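Local coordinates for flavoredoxin (Desulfovibrio vulgaris str. 'Miyazaki F', PDB 2D5M), which binds flavin mononucleotide and probably carries electrons through it, as a member of the flavin reductase-like family, at residues Arg27-Ala32 against Thr54-Ser59. Residues are numbered along the deposited sequence; the frame is centred on the assembly and turned at random.
With FMN (flavin mononucleotide), chain E.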
loop_
_atom_site.group_PDB
_atom_site.type_symbol
_atom_site.label_atom_id
_atom_site.label_comp_id
_atom_site.label_asym_id
_atom_site.label_seq_id
_atom_site.Cartn_x
_atom_site.Cartn_y
_atom_site.Cartn_z
ATOM N N ARG A 27 -15.542 -14.779 -19.170
ATOM C CA ARG A 27 -16.389 -14.009 -18.271
ATOM C C ARG A 27 -15.531 -13.027 -17.483
ATOM O O ARG A 27 -14.538 -13.440 -16.867
ATOM C CB ARG A 27 -17.133 -14.954 -17.297
ATOM C CG ARG A 27 -17.962 -16.000 -17.980
ATOM C CD ARG A 27 -18.526 -17.077 -17.094
ATOM N NE ARG A 27 -19.203 -16.590 -15.908
ATOM C CZ ARG A 27 -18.819 -16.631 -14.623
ATOM N NH1 ARG A 27 -17.687 -17.172 -14.222
ATOM N NH2 ARG A 27 -19.621 -16.123 -13.679
ATOM N N PRO A 28 -15.857 -11.744 -17.475
ATOM C CA PRO A 28 -15.064 -10.765 -16.761
ATOM C C PRO A 28 -15.362 -10.761 -15.276
ATOM O O PRO A 28 -16.500 -10.963 -14.855
ATOM C CB PRO A 28 -15.471 -9.439 -17.416
ATOM C CG PRO A 28 -16.910 -9.653 -17.732
ATOM C CD PRO A 28 -17.011 -11.087 -18.198
ATOM N N ASN A 29 -14.339 -10.480 -14.470
ATOM C CA ASN A 29 -14.475 -10.459 -13.020
ATOM C C ASN A 29 -13.629 -9.335 -12.415
ATOM O O ASN A 29 -12.692 -8.854 -13.039
ATOM C CB ASN A 29 -14.009 -11.781 -12.437
ATOM C CG ASN A 29 -14.483 -12.028 -11.008
ATOM O OD1 ASN A 29 -15.520 -11.492 -10.584
ATOM N ND2 ASN A 29 -13.747 -12.868 -10.287
ATOM N N ILE A 30 -14.021 -8.952 -11.205
ATOM C CA ILE A 30 -13.272 -8.060 -10.366
ATOM C C ILE A 30 -13.393 -8.564 -8.940
ATOM O O ILE A 30 -14.472 -9.018 -8.535
ATOM C CB ILE A 30 -13.777 -6.593 -10.413
ATOM C CG1 ILE A 30 -15.308 -6.500 -10.546
ATOM C CG2 ILE A 30 -13.030 -5.812 -11.491
ATOM C CD1 ILE A 30 -15.914 -5.106 -10.414
ATOM N N MET A 31 -12.297 -8.442 -8.180
ATOM C CA MET A 31 -12.285 -8.682 -6.738
ATOM C C MET A 31 -11.552 -7.552 -6.071
ATOM O O MET A 31 -10.761 -6.857 -6.698
ATOM C CB MET A 31 -11.706 -10.044 -6.362
ATOM C CG MET A 31 -10.283 -10.266 -6.842
ATOM S SD MET A 31 -9.013 -9.523 -5.810
ATOM C CE MET A 31 -8.954 -10.638 -4.407
ATOM N N ALA A 32 -11.802 -7.327 -4.781
ATOM C CA ALA A 32 -11.088 -6.316 -4.017
ATOM C C ALA A 32 -9.827 -6.887 -3.369
ATOM O O ALA A 32 -9.861 -7.990 -2.770
ATOM C CB ALA A 32 -11.992 -5.776 -2.928
ATOM N N THR A 54 -9.969 -17.752 -4.098
ATOM C CA THR A 54 -10.651 -16.782 -4.935
ATOM C C THR A 54 -10.741 -17.289 -6.386
ATOM O O THR A 54 -9.837 -17.966 -6.885
ATOM C CB THR A 54 -9.989 -15.416 -4.912
ATOM O OG1 THR A 54 -8.709 -15.477 -5.478
ATOM C CG2 THR A 54 -9.884 -14.850 -3.531
ATOM N N TYR A 55 -11.840 -16.949 -7.032
ATOM C CA TYR A 55 -11.979 -17.324 -8.459
ATOM C C TYR A 55 -10.903 -16.603 -9.283
ATOM O O TYR A 55 -10.349 -17.127 -10.256
ATOM C CB TYR A 55 -13.393 -17.016 -8.910
ATOM C CG TYR A 55 -13.798 -17.617 -10.230
ATOM C CD1 TYR A 55 -13.800 -19.005 -10.373
ATOM C CD2 TYR A 55 -14.175 -16.873 -11.322
ATOM C CE1 TYR A 55 -14.167 -19.640 -11.536
ATOM C CE2 TYR A 55 -14.565 -17.466 -12.519
ATOM C CZ TYR A 55 -14.549 -18.849 -12.644
ATOM O OH TYR A 55 -14.917 -19.517 -13.787
ATOM N N THR A 56 -10.598 -15.366 -8.901
ATOM C CA THR A 56 -9.580 -14.571 -9.566
ATOM C C THR A 56 -8.228 -15.241 -9.595
ATOM O O THR A 56 -7.518 -15.166 -10.594
ATOM C CB THR A 56 -9.489 -13.205 -8.852
ATOM O OG1 THR A 56 -10.744 -12.533 -9.017
ATOM C CG2 THR A 56 -8.419 -12.328 -9.411
ATOM N N TYR A 57 -7.801 -15.919 -8.592
ATOM C CA TYR A 57 -6.576 -16.661 -8.479
ATOM C C TYR A 57 -6.480 -17.601 -9.675
ATOM O O TYR A 57 -5.456 -17.679 -10.358
ATOM C CB TYR A 57 -6.476 -17.389 -7.124
ATOM C CG TYR A 57 -5.211 -18.199 -6.934
ATOM C CD1 TYR A 57 -4.231 -17.785 -6.083
ATOM C CD2 TYR A 57 -4.982 -19.430 -7.518
ATOM C CE1 TYR A 57 -3.070 -18.504 -5.860
ATOM C CE2 TYR A 57 -3.863 -20.151 -7.341
ATOM C CZ TYR A 57 -2.894 -19.686 -6.499
ATOM O OH TYR A 57 -1.739 -20.446 -6.298
ATOM N N ARG A 58 -7.536 -18.398 -9.841
ATOM C CA ARG A 58 -7.561 -19.367 -10.931
ATOM C C ARG A 58 -7.390 -18.632 -12.249
ATOM O O ARG A 58 -6.572 -19.020 -13.092
ATOM C CB ARG A 58 -8.853 -20.152 -10.906
ATOM C CG ARG A 58 -8.964 -21.121 -12.108
ATOM C CD ARG A 58 -10.247 -21.934 -12.025
ATOM N NE ARG A 58 -10.358 -22.780 -13.204
ATOM C CZ ARG A 58 -11.288 -23.744 -13.320
ATOM N NH1 ARG A 58 -12.145 -23.897 -12.323
ATOM N NH2 ARG A 58 -11.331 -24.491 -14.425
ATOM N N SER A 59 -8.132 -17.569 -12.457
ATOM C CA SER A 59 -8.059 -16.862 -13.748
ATOM C C SER A 59 -6.663 -16.301 -14.007
ATOM O O SER A 59 -6.181 -16.355 -15.148
ATOM C CB SER A 59 -9.108 -15.746 -13.799
ATOM O OG SER A 59 -10.391 -16.345 -13.760
HETATM N N1 FMN E . -8.843 -11.226 -0.817
HETATM C C2 FMN E . -7.562 -11.578 -1.152
HETATM O O2 FMN E . -7.293 -12.738 -1.496
HETATM N N3 FMN E . -6.560 -10.616 -1.065
HETATM C C4 FMN E . -6.734 -9.321 -0.630
HETATM O O4 FMN E . -5.769 -8.530 -0.579
HETATM C C4A FMN E . -8.054 -8.971 -0.231
HETATM N N5 FMN E . -8.288 -7.731 0.263
HETATM C C5A FMN E . -9.606 -7.407 0.469
HETATM C C6 FMN E . -9.889 -6.102 0.960
HETATM C C7 FMN E . -11.180 -5.641 1.167
HETATM C C7M FMN E . -11.467 -4.271 1.736
HETATM C C8 FMN E . -12.262 -6.535 0.826
HETATM C C8M FMN E . -13.690 -6.028 0.952
HETATM C C9 FMN E . -11.998 -7.830 0.417
HETATM C C9A FMN E . -10.703 -8.282 0.226
HETATM N N10 FMN E . -10.375 -9.600 -0.160
HETATM C C10 FMN E . -9.075 -9.939 -0.446
HETATM C "C1'" FMN E . -11.457 -10.608 -0.339
HETATM C "C2'" FMN E . -11.817 -10.836 -1.805
HETATM O "O2'" FMN E . -12.026 -9.610 -2.517
HETATM C "C3'" FMN E . -13.110 -11.656 -1.862
HETATM O "O3'" FMN E . -12.787 -12.978 -1.371
HETATM C "C4'" FMN E . -13.743 -11.740 -3.243
HETATM O "O4'" FMN E . -15.098 -12.223 -3.031
HETATM C "C5'" FMN E . -13.035 -12.651 -4.184
HETATM O "O5'" FMN E . -13.773 -12.644 -5.449
HETATM P P FMN E . -13.526 -13.776 -6.568
HETATM O O1P FMN E . -13.820 -15.143 -5.934
HETATM O O2P FMN E . -12.104 -13.718 -7.071
HETATM O O3P FMN E . -14.560 -13.370 -7.602
#
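M31, in one of its two conformers, and T56 make the tight part of this contact. CG of M31 lies 3.2 Å from OG1 of T56, and the two side chains pass each other at a slant. In this conformer the M31 chain then bends at both chi2 and chi3. This brings its methyl CE to the flavin, 3.6 Å from FMN N1. N29, two residues before M31, points to the same side of the strand, and its CG is anti to the backbone N (chi1 -163°). That torsion sends the amide toward the helix start, where ND2 gives an almost straight bond of 2.8 Å to FMN O3P (175°).

The helix holds the other phosphate oxygens. N of Y55 donates to O1P. O2P takes two bonds from T56, one from its N and one from OG1 at 2.7 Å. The phosphate thus sits between the strand and the first turn of the helix, whose dipole would probably favour its charge. T54 is the N-cap: its OG1 accepts from N of Y57 at 3.3 Å and is also hydrogen-bonded to O of R51.

The looser, partly exposed end is at R27. Its NH1 reaches CE2 of Y55 at 3.6 Å, with guanidinium and ring planes 61° apart. D23 holds both polar ends, through a salt bridge to R27 and a hydrogen bond with the Y55 hydroxyl. R27 also bonds to O of G87.

Helix 55-63 and strand 28-41 contribute to the phosphate end of the FMN site, an N-terminal helix turn binding phosphate in a flavin reductase-like domain.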